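Local coordinates for protein R.Pab1 family restriction endonuclease (Campylobacter coli, PDB 7CFA) that probably acts as a restriction DNA glycosylase, excising a base within its DNA recognition sequence, with an associated lyase activity that cuts the strand, at residues A[16-28]-A[43-55]. The protein carries 2 engineered substitutions. Residues are numbered along the deposited sequence; the frame is centred on the assembly and turned at random.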
ATOM      1  N   SER A  16      -0.195   8.373  17.476  1.00103.44           N
ATOM      2  CA  SER A  16       0.285   9.055  16.283  1.00105.81           C
ATOM      3  C   SER A  16      -0.037   8.211  15.060  1.00109.19           C
ATOM      4  O   SER A  16       0.200   7.000  15.060  1.00109.07           O
ATOM      5  CB  SER A  16       1.792   9.319  16.366  1.00102.55           C
ATOM      6  OG  SER A  16       2.258   9.980  15.201  1.00104.34           O
ATOM      7  N   VAL A  17      -0.580   8.853  14.028  1.00111.71           N
ATOM      8  CA  VAL A  17      -0.866   8.207  12.757  1.00110.50           C
ATOM      9  C   VAL A  17      -0.057   8.908  11.673  1.00107.28           C
ATOM     10  O   VAL A  17       0.487   9.994  11.876  1.00101.85           O
ATOM     11  CB  VAL A  17      -2.368   8.218  12.412  1.00115.06           C
ATOM     12  CG1 VAL A  17      -3.150   7.392  13.421  1.00113.96           C
ATOM     13  CG2 VAL A  17      -2.886   9.645  12.359  1.00119.06           C
ATOM     14  N   ALA A  18       0.007   8.267  10.507  1.00112.44           N
ATOM     15  CA  ALA A  18       0.806   8.748   9.382  1.00112.44           C
ATOM     16  C   ALA A  18       2.261   8.937   9.799  1.00110.04           C
ATOM     17  O   ALA A  18       2.892   9.961   9.525  1.00114.61           O
ATOM     18  CB  ALA A  18       0.223  10.037   8.797  1.00117.30           C
ATOM     19  N   GLY A  19       2.789   7.928  10.482  1.00 96.42           N
ATOM     20  CA  GLY A  19       4.167   7.947  10.917  1.00 84.83           C
ATOM     21  C   GLY A  19       4.785   6.565  10.965  1.00 77.73           C
ATOM     22  O   GLY A  19       4.182   5.583  10.517  1.00 78.84           O
ATOM     23  N   LYS A  20       5.992   6.487  11.524  1.00 73.79           N
ATOM     24  CA  LYS A  20       6.742   5.241  11.597  1.00 65.80           C
ATOM     25  C   LYS A  20       6.226   4.298  12.677  1.00 62.91           C
ATOM     26  O   LYS A  20       6.528   3.101  12.626  1.00 56.97           O
ATOM     27  CB  LYS A  20       8.223   5.544  11.848  1.00 69.91           C
ATOM     28  CG  LYS A  20       8.912   6.283  10.712  1.00 77.11           C
ATOM     29  CD  LYS A  20      10.129   7.054  11.211  1.00 79.76           C
ATOM     30  CE  LYS A  20      11.148   6.135  11.868  1.00 69.38           C
ATOM     31  NZ  LYS A  20      11.782   5.201  10.895  1.00 57.30           N
ATOM     32  N   ILE A  21       5.470   4.803  13.648  1.00 63.74           N
ATOM     33  CA  ILE A  21       4.938   3.999  14.743  1.00 59.97           C
ATOM     34  C   ILE A  21       3.439   3.838  14.541  1.00 64.45           C
ATOM     35  O   ILE A  21       2.714   4.830  14.398  1.00 64.32           O
ATOM     36  CB  ILE A  21       5.232   4.635  16.113  1.00 64.78           C
ATOM     37  CG1 ILE A  21       6.727   4.917  16.271  1.00 67.13           C
ATOM     38  CG2 ILE A  21       4.744   3.720  17.224  1.00 64.38           C
ATOM     39  CD1 ILE A  21       7.570   3.673  16.376  1.00 70.92           C
ATOM     40  N   ARG A  22       2.976   2.590  14.538  1.00 64.47           N
ATOM     41  CA  ARG A  22       1.555   2.293  14.455  1.00 61.53           C
ATOM     42  C   ARG A  22       1.209   1.215  15.473  1.00 63.99           C
ATOM     43  O   ARG A  22       2.045   0.379  15.824  1.00 66.68           O
ATOM     44  CB  ARG A  22       1.148   1.844  13.042  1.00 60.80           C
ATOM     45  CG  ARG A  22       1.359   2.905  11.967  1.00 72.05           C
ATOM     46  CD  ARG A  22       0.720   2.509  10.639  1.00 82.23           C
ATOM     47  NE  ARG A  22       1.302   1.293  10.076  1.00 93.25           N
ATOM     48  CZ  ARG A  22       1.024   0.827   8.862  1.00 94.55           C
ATOM     49  NH1 ARG A  22       0.174   1.477   8.077  1.00 96.87           N
ATOM     50  NH2 ARG A  22       1.598  -0.288   8.428  1.00 83.26           N
ATOM     51  N   ILE A  23      -0.033   1.248  15.946  1.00 65.35           N
ATOM     52  CA  ILE A  23      -0.543   0.282  16.913  1.00 61.73           C
ATOM     53  C   ILE A  23      -1.561  -0.602  16.209  1.00 62.27           C
ATOM     54  O   ILE A  23      -2.500  -0.100  15.580  1.00 66.30           O
ATOM     55  CB  ILE A  23      -1.171   0.978  18.134  1.00 68.36           C
ATOM     56  CG1 ILE A  23      -0.178   1.959  18.761  1.00 69.65           C
ATOM     57  CG2 ILE A  23      -1.620  -0.053  19.159  1.00 66.76           C
ATOM     58  CD1 ILE A  23       1.086   1.303  19.271  1.00 69.67           C
ATOM     59  N   LYS A  24      -1.374  -1.916  16.315  1.00 62.56           N
ATOM     60  CA  LYS A  24      -2.257  -2.889  15.693  1.00 68.07           C
ATOM     61  C   LYS A  24      -2.613  -3.969  16.706  1.00 74.67           C
ATOM     62  O   LYS A  24      -2.033  -4.050  17.791  1.00 80.44           O
ATOM     63  CB  LYS A  24      -1.611  -3.514  14.447  1.00 70.22           C
ATOM     64  CG  LYS A  24      -0.320  -4.265  14.728  1.00 80.20           C
ATOM     65  CD  LYS A  24       0.280  -4.833  13.453  1.00 87.26           C
ATOM     66  CE  LYS A  24       1.587  -5.559  13.736  1.00 93.66           C
ATOM     67  NZ  LYS A  24       2.217  -6.077  12.489  1.00 99.90           N
ATOM     68  N   GLN A  25      -3.581  -4.805  16.338  1.00 76.09           N
ATOM     69  CA  GLN A  25      -4.042  -5.903  17.180  1.00 78.85           C
ATOM     70  C   GLN A  25      -3.831  -7.213  16.434  1.00 78.55           C
ATOM     71  O   GLN A  25      -4.354  -7.392  15.329  1.00 86.99           O
ATOM     72  CB  GLN A  25      -5.515  -5.724  17.561  1.00 81.44           C
ATOM     73  CG  GLN A  25      -6.044  -6.774  18.527  1.00 90.12           C
ATOM     74  CD  GLN A  25      -7.414  -6.423  19.079  1.00 97.58           C
ATOM     75  OE1 GLN A  25      -7.839  -5.268  19.035  1.00 94.38           O
ATOM     76  NE2 GLN A  25      -8.113  -7.424  19.603  1.00105.72           N
ATOM     77  N   ARG A  26      -3.070  -8.122  17.039  1.00 77.07           N
ATOM     78  CA  ARG A  26      -2.733  -9.391  16.405  1.00 89.29           C
ATOM     79  C   ARG A  26      -3.910 -10.352  16.526  1.00106.34           C
ATOM     80  O   ARG A  26      -4.345 -10.675  17.638  1.00110.25           O
ATOM     81  CB  ARG A  26      -1.478  -9.984  17.040  1.00 89.93           C
ATOM     82  CG  ARG A  26      -0.859 -11.134  16.260  1.00 96.68           C
ATOM     83  CD  ARG A  26       0.459 -11.571  16.886  1.00 99.42           C
ATOM     84  NE  ARG A  26       1.181 -12.520  16.044  1.00102.42           N
ATOM     85  CZ  ARG A  26       2.373 -13.028  16.342  1.00 98.50           C
ATOM     86  NH1 ARG A  26       2.983 -12.680  17.466  1.00 92.45           N
ATOM     87  NH2 ARG A  26       2.955 -13.885  15.514  1.00 98.18           N
ATOM     88  N   SER A  27      -4.425 -10.807  15.383  1.00113.47           N
ATOM     89  CA  SER A  27      -5.575 -11.711  15.349  1.00124.57           C
ATOM     90  C   SER A  27      -5.097 -13.152  15.529  1.00133.05           C
ATOM     91  O   SER A  27      -5.066 -13.961  14.598  1.00135.96           O
ATOM     92  CB  SER A  27      -6.351 -11.539  14.050  1.00123.45           C
ATOM     93  OG  SER A  27      -6.829 -10.213  13.916  1.00121.22           O
ATOM     94  N   THR A  28      -4.725 -13.462  16.769  1.00134.62           N
ATOM     95  CA  THR A  28      -4.244 -14.789  17.157  1.00138.22           C
ATOM     96  C   THR A  28      -3.131 -15.293  16.242  1.00135.76           C
ATOM     97  O   THR A  28      -1.953 -15.028  16.480  1.00130.88           O
ATOM     98  CB  THR A  28      -5.391 -15.827  17.170  1.00141.67           C
ATOM     99  OG1 THR A  28      -5.903 -16.006  15.843  1.00144.07           O
ATOM    100  CG2 THR A  28      -6.512 -15.368  18.088  1.00140.13           C
ATOM    101  N   ILE A  43      -5.947  -1.377  26.076  1.00 89.47           N
ATOM    102  CA  ILE A  43      -4.893  -2.196  25.497  1.00 79.58           C
ATOM    103  C   ILE A  43      -4.924  -3.576  26.138  1.00 83.28           C
ATOM    104  O   ILE A  43      -4.974  -3.697  27.368  1.00 82.20           O
ATOM    105  CB  ILE A  43      -3.527  -1.526  25.697  1.00 72.15           C
ATOM    106  CG1 ILE A  43      -3.456  -0.217  24.902  1.00 74.93           C
ATOM    107  CG2 ILE A  43      -2.399  -2.474  25.311  1.00 63.77           C
ATOM    108  CD1 ILE A  43      -3.556  -0.407  23.405  1.00 77.04           C
ATOM    109  N   ASN A  44      -4.895  -4.613  25.310  1.00 84.44           N
ATOM    110  CA  ASN A  44      -4.831  -5.994  25.768  1.00 86.48           C
ATOM    111  C   ASN A  44      -3.539  -6.638  25.261  1.00 82.73           C
ATOM    112  O   ASN A  44      -2.671  -5.975  24.686  1.00 85.26           O
ATOM    113  CB  ASN A  44      -6.074  -6.765  25.318  1.00 93.66           C
ATOM    114  CG  ASN A  44      -6.309  -6.664  23.826  1.00 94.49           C
ATOM    115  OD1 ASN A  44      -5.570  -7.241  23.030  1.00 84.87           O
ATOM    116  ND2 ASN A  44      -7.346  -5.931  23.438  1.00 99.75           N
ATOM    117  N   VAL A  45      -3.422  -7.952  25.470  1.00 84.83           N
ATOM    118  CA  VAL A  45      -2.193  -8.659  25.120  1.00 82.03           C
ATOM    119  C   VAL A  45      -1.995  -8.769  23.613  1.00 79.14           C
ATOM    120  O   VAL A  45      -0.876  -9.041  23.159  1.00 76.21           O
ATOM    121  CB  VAL A  45      -2.185 -10.058  25.760  1.00 86.23           C
ATOM    122  CG1 VAL A  45      -2.192  -9.942  27.274  1.00 94.22           C
ATOM    123  CG2 VAL A  45      -3.384 -10.861  25.280  1.00 84.75           C
ATOM    124  N   LYS A  46      -3.047  -8.571  22.823  1.00 87.63           N
ATOM    125  CA  LYS A  46      -2.946  -8.681  21.376  1.00 91.86           C
ATOM    126  C   LYS A  46      -2.529  -7.378  20.705  1.00 87.64           C
ATOM    127  O   LYS A  46      -2.255  -7.381  19.499  1.00 85.21           O
ATOM    128  CB  LYS A  46      -4.277  -9.161  20.788  1.00 95.75           C
ATOM    129  CG  LYS A  46      -4.650 -10.580  21.193  1.00102.71           C
ATOM    130  CD  LYS A  46      -5.991 -10.990  20.605  1.00108.24           C
ATOM    131  CE  LYS A  46      -6.366 -12.401  21.027  1.00112.60           C
ATOM    132  NZ  LYS A  46      -7.688 -12.813  20.481  1.00118.37           N
ATOM    133  N   HIS A  47      -2.468  -6.275  21.445  1.00 82.39           N
ATOM    134  CA  HIS A  47      -2.035  -5.008  20.872  1.00 73.60           C
ATOM    135  C   HIS A  47      -0.518  -4.988  20.727  1.00 66.51           C
ATOM    136  O   HIS A  47       0.214  -5.230  21.691  1.00 72.07           O
ATOM    137  CB  HIS A  47      -2.504  -3.837  21.732  1.00 63.79           C
ATOM    138  CG  HIS A  47      -3.947  -3.486  21.538  1.00 77.05           C
ATOM    139  ND1 HIS A  47      -4.951  -3.995  22.332  1.00 81.60           N
ATOM    140  CD2 HIS A  47      -4.554  -2.680  20.634  1.00 79.30           C
ATOM    141  CE1 HIS A  47      -6.114  -3.515  21.930  1.00 82.37           C
ATOM    142  NE2 HIS A  47      -5.901  -2.716  20.900  1.00 80.99           N
ATOM    143  N   TYR A  48      -0.052  -4.697  19.516  1.00 66.71           N
ATOM    144  CA  TYR A  48       1.367  -4.665  19.199  1.00 66.70           C
ATOM    145  C   TYR A  48       1.763  -3.282  18.702  1.00 56.82           C
ATOM    146  O   TYR A  48       0.938  -2.530  18.176  1.00 62.09           O
ATOM    147  CB  TYR A  48       1.724  -5.707  18.131  1.00 72.66           C
ATOM    148  CG  TYR A  48       2.011  -7.090  18.670  1.00 91.79           C
ATOM    149  CD1 TYR A  48       1.002  -7.863  19.233  1.00100.09           C
ATOM    150  CD2 TYR A  48       3.290  -7.629  18.602  1.00 88.91           C
ATOM    151  CE1 TYR A  48       1.263  -9.131  19.722  1.00101.72           C
ATOM    152  CE2 TYR A  48       3.560  -8.894  19.087  1.00 93.48           C
ATOM    153  CZ  TYR A  48       2.544  -9.639  19.646  1.00101.57           C
ATOM    154  OH  TYR A  48       2.808 -10.900  20.131  1.00104.96           O
ATOM    155  N   VAL A  49       3.036  -2.955  18.879  1.00 56.35           N
ATOM    156  CA  VAL A  49       3.628  -1.766  18.282  1.00 56.19           C
ATOM    157  C   VAL A  49       4.248  -2.162  16.951  1.00 57.30           C
ATOM    158  O   VAL A  49       4.983  -3.153  16.873  1.00 60.12           O
ATOM    159  CB  VAL A  49       4.681  -1.144  19.215  1.00 57.69           C
ATOM    160  CG1 VAL A  49       5.361   0.041  18.538  1.00 55.50           C
ATOM    161  CG2 VAL A  49       4.046  -0.722  20.529  1.00 60.59           C
ATOM    162  N   GLU A  50       3.941  -1.408  15.902  1.00 50.10           N
ATOM    163  CA  GLU A  50       4.555  -1.602  14.594  1.00 46.95           C
ATOM    164  C   GLU A  50       5.494  -0.435  14.331  1.00 44.96           C
ATOM    165  O   GLU A  50       5.052   0.715  14.251  1.00 48.15           O
ATOM    166  CB  GLU A  50       3.502  -1.704  13.493  1.00 54.51           C
ATOM    167  CG  GLU A  50       4.040  -2.297  12.202  1.00 49.06           C
ATOM    168  CD  GLU A  50       3.014  -2.314  11.089  1.00 52.65           C
ATOM    169  OE1 GLU A  50       2.628  -1.224  10.621  1.00 53.33           O
ATOM    170  OE2 GLU A  50       2.588  -3.420  10.691  1.00 55.70           O
ATOM    171  N   TRP A  51       6.784  -0.735  14.191  1.00 42.93           N
ATOM    172  CA  TRP A  51       7.833   0.279  14.087  1.00 45.64           C
ATOM    173  C   TRP A  51       8.611   0.049  12.793  1.00 44.29           C
ATOM    174  O   TRP A  51       9.409  -0.890  12.700  1.00 41.27           O
ATOM    175  CB  TRP A  51       8.751   0.223  15.309  1.00 39.72           C
ATOM    176  CG  TRP A  51       9.837   1.263  15.363  1.00 46.45           C
ATOM    177  CD1 TRP A  51      10.041   2.296  14.491  1.00 47.60           C
ATOM    178  CD2 TRP A  51      10.870   1.361  16.351  1.00 45.83           C
ATOM    179  NE1 TRP A  51      11.139   3.030  14.879  1.00 46.77           N
ATOM    180  CE2 TRP A  51      11.666   2.476  16.017  1.00 45.51           C
ATOM    181  CE3 TRP A  51      11.200   0.614  17.486  1.00 43.08           C
ATOM    182  CZ2 TRP A  51      12.768   2.859  16.778  1.00 48.80           C
ATOM    183  CZ3 TRP A  51      12.295   0.997  18.239  1.00 42.51           C
ATOM    184  CH2 TRP A  51      13.066   2.107  17.881  1.00 49.92           C
ATOM    185  N   GLN A  52       8.376   0.904  11.794  1.00 39.98           N
ATOM    186  CA  GLN A  52       9.147   0.872  10.552  1.00 39.16           C
ATOM    187  C   GLN A  52      10.497   1.529  10.828  1.00 41.14           C
ATOM    188  O   GLN A  52      10.729   2.710  10.554  1.00 46.48           O
ATOM    189  CB  GLN A  52       8.400   1.566   9.419  1.00 41.40           C
ATOM    190  CG  GLN A  52       9.087   1.428   8.066  1.00 51.27           C
ATOM    191  CD  GLN A  52       8.329   2.113   6.946  1.00 70.62           C
ATOM    192  OE1 GLN A  52       7.335   2.801   7.180  1.00 80.36           O
ATOM    193  NE2 GLN A  52       8.797   1.925   5.718  1.00 76.96           N
ATOM    194  N   ILE A  53      11.404   0.734  11.380  1.00 39.31           N
ATOM    195  CA  ILE A  53      12.661   1.245  11.915  1.00 44.81           C
ATOM    196  C   ILE A  53      13.697   1.336  10.804  1.00 44.20           C
ATOM    197  O   ILE A  53      13.734   0.505   9.887  1.00 46.92           O
ATOM    198  CB  ILE A  53      13.144   0.348  13.070  1.00 47.84           C
ATOM    199  CG1 ILE A  53      14.384   0.939  13.742  1.00 44.63           C
ATOM    200  CG2 ILE A  53      13.419  -1.066  12.574  1.00 40.44           C
ATOM    201  CD1 ILE A  53      14.844   0.153  14.946  1.00 47.21           C
ATOM    202  N   GLY A  54      14.544   2.364  10.876  1.00 42.97           N
ATOM    203  CA  GLY A  54      15.657   2.529   9.973  1.00 48.61           C
ATOM    204  C   GLY A  54      16.992   2.326  10.675  1.00 49.46           C
ATOM    205  O   GLY A  54      17.075   2.114  11.882  1.00 47.39           O
ATOM    206  N   TYR A  55      18.054   2.391   9.873  1.00 51.96           N
ATOM    207  CA  TYR A  55      19.408   2.275  10.388  1.00 48.39           C
ATOM    208  C   TYR A  55      20.303   3.456  10.038  1.00 53.77           C
ATOM    209  O   TYR A  55      21.443   3.505  10.511  1.00 50.86           O
ATOM    210  CB  TYR A  55      20.068   0.972   9.896  1.00 47.08           C
ATOM    211  CG  TYR A  55      20.131   0.813   8.393  1.00 55.63           C
ATOM    212  CD1 TYR A  55      21.095   1.476   7.644  1.00 58.71           C
ATOM    213  CD2 TYR A  55      19.240  -0.019   7.724  1.00 49.80           C
ATOM    214  CE1 TYR A  55      21.162   1.331   6.274  1.00 57.62           C
ATOM    215  CE2 TYR A  55      19.301  -0.172   6.351  1.00 53.09           C
ATOM    216  CZ  TYR A  55      20.265   0.507   5.632  1.00 52.49           C
ATOM    217  OH  TYR A  55      20.339   0.365   4.266  1.00 56.48           O
TER
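An antiparallel strand pair in the sheet of this R.PabI-family enzyme, where strand 21-27 lies between 32-35 and 47-51, and 47-51 between 21-27 and 166-175, joins Ile21–Gln25 to His47–Trp51. Arg22 with Glu50 and Lys24 with Tyr48 are its hydrogen-bonded pairs, and Arg26 N extends the ladder to Lys46 O. On their polar face Glu50, extended with CG anti to its backbone N (chi1 -163°), lies alongside Arg22, whose guanidinium takes Glu50 OE1 side-on at its edge, through NE at 2.9 Å and NH2 at 2.6 Å. The Lys24 chain crosses Glu50 at about a right angle and brings NZ to the anti side of OE2, 3.2 Å away and tilted from the carboxylate plane. The stronger partner of Lys24 NZ is Glu154, whose carboxylate lies close to that of Glu50; the ammonium would ease their repulsion. Ile21, Ile23, Val49 and Trp51 are the apolar part of the other face, which also carries Gln25 and His47; Leu12 covers Ile21 and Trp51. Ile23 CD1 meets Val49 CG2 at 3.8 Å; beta-branched residues favour a strand's extended backbone. At one end Lys20 curls to give NZ to Gln52 O at 2.7 Å and to Glu78. Beside it, Ile21 CD1 sits over the Trp51 five-membered ring in a CH-pi contact, 3.6 Å from its centroid. At the far end the straight Arg26 chain places NH1 3.2 Å from Tyr48 OH, the hydroxyl oxygen in the guanidinium plane.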